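Local coordinates for protein regulator of polyketide synthase expression (Bifidobacterium adolescentis, PDB 3ONQ) that probably regulates transcription, perhaps of polyketide synthase genes, by binding DNA through a PucR-type C-terminal helix-turn-helix domain, at residues Q51-P63 with V133-L147. Sequence-based numbering, arbitrary orientation.
Sequences QGDFNCFAIGGVP and VAGASHALRETMFSL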
# COMPACT_ATOMS: atom_id res chain seq x y z
N GLN B 51 14.43 -4.87 15.67
CA GLN B 51 15.25 -4.16 14.69
C GLN B 51 15.07 -4.65 13.26
O GLN B 51 15.05 -5.85 12.99
CB GLN B 51 16.73 -4.26 15.08
CG GLN B 51 17.65 -3.38 14.25
CD GLN B 51 19.02 -3.99 14.07
OE1 GLN B 51 19.24 -5.16 14.38
NE2 GLN B 51 19.97 -3.19 13.57
N GLY B 52 14.95 -3.69 12.34
CA GLY B 52 15.06 -3.97 10.92
C GLY B 52 14.04 -4.93 10.37
O GLY B 52 12.89 -4.94 10.80
N ASP B 53 14.46 -5.76 9.43
CA ASP B 53 13.52 -6.60 8.69
C ASP B 53 13.40 -7.99 9.32
O ASP B 53 13.81 -8.99 8.74
CB ASP B 53 13.94 -6.71 7.23
CG ASP B 53 12.87 -7.35 6.37
OD1 ASP B 53 11.70 -7.40 6.83
OD2 ASP B 53 13.19 -7.80 5.25
N PHE B 54 12.81 -8.03 10.51
CA PHE B 54 12.81 -9.21 11.35
C PHE B 54 11.86 -10.28 10.83
O PHE B 54 10.97 -10.01 10.02
CB PHE B 54 12.43 -8.83 12.78
CG PHE B 54 11.13 -8.06 12.88
CD1 PHE B 54 9.92 -8.72 12.88
CD2 PHE B 54 11.13 -6.67 12.99
CE1 PHE B 54 8.72 -8.03 12.97
CE2 PHE B 54 9.92 -5.96 13.09
CZ PHE B 54 8.72 -6.65 13.07
N ASN B 55 12.06 -11.51 11.28
CA ASN B 55 11.08 -12.57 11.07
C ASN B 55 10.30 -12.81 12.35
O ASN B 55 10.84 -12.68 13.44
CB ASN B 55 11.76 -13.85 10.60
CG ASN B 55 12.39 -13.71 9.24
OD1 ASN B 55 13.55 -14.08 9.03
ND2 ASN B 55 11.64 -13.14 8.30
N CYS B 56 9.03 -13.16 12.21
CA CYS B 56 8.19 -13.34 13.38
C CYS B 56 7.09 -14.33 13.07
O CYS B 56 6.86 -14.65 11.89
CB CYS B 56 7.58 -11.98 13.79
SG CYS B 56 6.44 -11.27 12.54
N PHE B 57 6.41 -14.80 14.11
CA PHE B 57 5.23 -15.64 13.96
C PHE B 57 4.40 -15.46 15.21
O PHE B 57 4.89 -14.92 16.21
CB PHE B 57 5.61 -17.12 13.78
CG PHE B 57 6.42 -17.69 14.92
CD1 PHE B 57 5.79 -18.21 16.04
CD2 PHE B 57 7.80 -17.70 14.86
CE1 PHE B 57 6.54 -18.73 17.09
CE2 PHE B 57 8.55 -18.22 15.91
CZ PHE B 57 7.92 -18.73 17.03
N ALA B 58 3.16 -15.92 15.17
CA ALA B 58 2.26 -15.71 16.29
C ALA B 58 1.64 -17.02 16.76
O ALA B 58 1.44 -17.95 15.97
CB ALA B 58 1.17 -14.70 15.91
N ILE B 59 1.35 -17.08 18.06
CA ILE B 59 0.64 -18.21 18.64
C ILE B 59 -0.48 -17.60 19.46
O ILE B 59 -0.27 -16.57 20.12
CB ILE B 59 1.55 -19.01 19.59
CG1 ILE B 59 2.76 -19.56 18.84
CG2 ILE B 59 0.77 -20.16 20.22
CD1 ILE B 59 3.76 -20.30 19.75
N GLY B 60 -1.66 -18.22 19.42
CA GLY B 60 -2.79 -17.70 20.16
C GLY B 60 -3.71 -18.81 20.61
O GLY B 60 -3.82 -19.85 19.95
N GLY B 61 -4.38 -18.58 21.73
CA GLY B 61 -5.36 -19.51 22.26
C GLY B 61 -5.86 -18.98 23.59
O GLY B 61 -5.68 -17.80 23.89
N VAL B 62 -6.47 -19.84 24.39
CA VAL B 62 -7.00 -19.41 25.68
C VAL B 62 -6.08 -19.91 26.79
O VAL B 62 -5.72 -21.08 26.81
CB VAL B 62 -8.40 -19.98 25.91
CG1 VAL B 62 -8.93 -19.60 27.29
CG2 VAL B 62 -9.35 -19.53 24.79
N PRO B 63 -5.70 -19.02 27.73
CA PRO B 63 -4.74 -19.45 28.76
C PRO B 63 -5.23 -20.64 29.57
O PRO B 63 -6.42 -20.78 29.80
CB PRO B 63 -4.56 -18.20 29.64
CG PRO B 63 -5.57 -17.20 29.17
CD PRO B 63 -6.00 -17.58 27.79
N VAL B 133 7.20 -5.40 10.18
CA VAL B 133 6.01 -4.92 10.87
C VAL B 133 4.71 -5.33 10.16
O VAL B 133 3.76 -5.73 10.80
CB VAL B 133 6.08 -3.39 11.08
CG1 VAL B 133 4.75 -2.85 11.48
CG2 VAL B 133 7.12 -3.07 12.14
N ALA B 134 4.69 -5.25 8.83
CA ALA B 134 3.51 -5.69 8.08
C ALA B 134 3.24 -7.18 8.30
O ALA B 134 2.09 -7.60 8.41
CB ALA B 134 3.68 -5.39 6.59
N GLY B 135 4.29 -7.99 8.37
CA GLY B 135 4.14 -9.41 8.64
C GLY B 135 3.63 -9.66 10.04
O GLY B 135 2.76 -10.50 10.27
N ALA B 136 4.19 -8.92 11.00
CA ALA B 136 3.72 -8.97 12.38
C ALA B 136 2.21 -8.71 12.44
O ALA B 136 1.47 -9.45 13.10
CB ALA B 136 4.48 -7.95 13.23
N SER B 137 1.75 -7.67 11.75
CA SER B 137 0.32 -7.36 11.75
C SER B 137 -0.47 -8.51 11.11
O SER B 137 -1.52 -8.91 11.60
CB SER B 137 0.05 -6.06 10.99
OG SER B 137 -1.34 -5.76 10.97
N HIS B 138 0.05 -9.02 10.00
CA HIS B 138 -0.53 -10.18 9.33
C HIS B 138 -0.62 -11.40 10.26
O HIS B 138 -1.67 -12.04 10.35
CB HIS B 138 0.30 -10.53 8.08
CG HIS B 138 -0.34 -11.54 7.19
ND1 HIS B 138 0.12 -11.84 5.93
CD2 HIS B 138 -1.43 -12.33 7.38
CE1 HIS B 138 -0.65 -12.76 5.38
NE2 HIS B 138 -1.60 -13.08 6.24
N ALA B 139 0.48 -11.72 10.93
CA ALA B 139 0.52 -12.88 11.83
C ALA B 139 -0.50 -12.75 12.95
O ALA B 139 -1.24 -13.69 13.26
CB ALA B 139 1.94 -13.06 12.42
N LEU B 140 -0.56 -11.58 13.58
CA LEU B 140 -1.52 -11.38 14.65
C LEU B 140 -2.98 -11.44 14.16
O LEU B 140 -3.85 -11.99 14.83
CB LEU B 140 -1.24 -10.08 15.39
CG LEU B 140 -0.00 -10.16 16.29
CD1 LEU B 140 0.43 -8.77 16.80
CD2 LEU B 140 -0.30 -11.07 17.46
N ARG B 141 -3.25 -10.86 13.00
CA ARG B 141 -4.62 -10.85 12.50
C ARG B 141 -5.08 -12.23 12.02
O ARG B 141 -6.18 -12.66 12.34
CB ARG B 141 -4.80 -9.77 11.44
CG ARG B 141 -4.85 -8.36 12.04
CD ARG B 141 -5.02 -7.27 10.99
NE ARG B 141 -6.26 -7.39 10.22
CZ ARG B 141 -7.42 -6.85 10.57
NH1 ARG B 141 -7.52 -6.15 11.69
NH2 ARG B 141 -8.49 -6.99 9.80
N GLU B 142 -4.24 -12.95 11.28
CA GLU B 142 -4.65 -14.29 10.86
C GLU B 142 -4.87 -15.18 12.07
O GLU B 142 -5.73 -16.07 12.06
CB GLU B 142 -3.67 -14.92 9.87
CG GLU B 142 -2.27 -15.23 10.43
CD GLU B 142 -1.25 -15.45 9.32
OE1 GLU B 142 -1.63 -15.92 8.23
OE2 GLU B 142 -0.06 -15.14 9.53
N THR B 143 -4.10 -14.92 13.13
CA THR B 143 -4.26 -15.66 14.38
C THR B 143 -5.59 -15.31 15.04
O THR B 143 -6.37 -16.19 15.40
CB THR B 143 -3.09 -15.42 15.34
OG1 THR B 143 -1.88 -15.94 14.77
CG2 THR B 143 -3.33 -16.12 16.68
N MSE B 144 -5.86 -14.01 15.18
CA MSE B 144 -7.14 -13.56 15.71
C MSE B 144 -8.34 -14.15 14.94
O MSE B 144 -9.24 -14.73 15.54
CB MSE B 144 -7.24 -12.03 15.67
CG MSE B 144 -8.68 -11.50 15.92
SE MSE B 144 -8.71 -9.56 15.74
CE MSE B 144 -8.62 -9.47 13.78
N PHE B 145 -8.36 -13.99 13.63
CA PHE B 145 -9.47 -14.50 12.83
C PHE B 145 -9.61 -16.03 12.87
O PHE B 145 -10.73 -16.54 12.87
CB PHE B 145 -9.37 -14.03 11.38
CG PHE B 145 -9.84 -12.62 11.14
CD1 PHE B 145 -11.18 -12.29 11.28
CD2 PHE B 145 -8.95 -11.64 10.72
CE1 PHE B 145 -11.63 -11.00 11.03
CE2 PHE B 145 -9.38 -10.35 10.48
CZ PHE B 145 -10.72 -10.02 10.63
N SER B 146 -8.49 -16.74 12.90
CA SER B 146 -8.52 -18.21 12.99
C SER B 146 -9.16 -18.66 14.29
O SER B 146 -9.96 -19.58 14.30
CB SER B 146 -7.11 -18.83 12.86
OG SER B 146 -6.61 -18.73 11.54
N LEU B 147 -8.82 -17.98 15.38
CA LEU B 147 -9.36 -18.36 16.68
C LEU B 147 -10.85 -18.06 16.73
O LEU B 147 -11.61 -18.85 17.28
CB LEU B 147 -8.62 -17.64 17.82
CG LEU B 147 -7.16 -18.10 18.05
CD1 LEU B 147 -6.41 -17.14 18.99
CD2 LEU B 147 -7.09 -19.53 18.60
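Ala58 points its CB at helix 133-147 and meets Ala139 CB at 3.9 Å, a worked example of how small residues let a helix lie close against a sheet. The axes of strand 55-61 and helix 133-147 approach to 7.2 Å and run nearly parallel, 18° apart, and no hydrogen bond joins the two segments. Ala58 CB also touches Thr143 OG1, at 3.5 Å. Thr143 turns OG1 back beside its own backbone N (chi1 -65°), where it donates to Ala139 O at 2.8 Å; the Thr143 N-H reaches that oxygen from the opposite face of the carbonyl plane. The same rotation sets CG2 anti to the backbone N and 3.8 Å from Gly60 N, where a CB on Gly60 would collide with Thr143 CG2 and Leu147 CD1. An alanine in place of Thr143 lacks both branches and is likely to open a gap beside Gly60 and to leave Ala139 O with the backbone N-H alone of its two donors. One turn on, Leu147 straddles the Gly60-Gly61 peptide, CD1 near Gly61 N and CD2 near Gly60 O. Toward the helix start, Cys56 SG rests on Ala136 CA at 3.6 Å, while Phe54 meets Val133 at a slant, CZ 4.0 Å from CG2, with Ala136 CB at the ring edge. Within the alpha-beta-alpha sandwich, helix 133-147 covers one face of strand 55-61, which lies between antiparallel strands 94-100 and 124-131; on the other, Phe57 and Ile59 pack against helix 107-114.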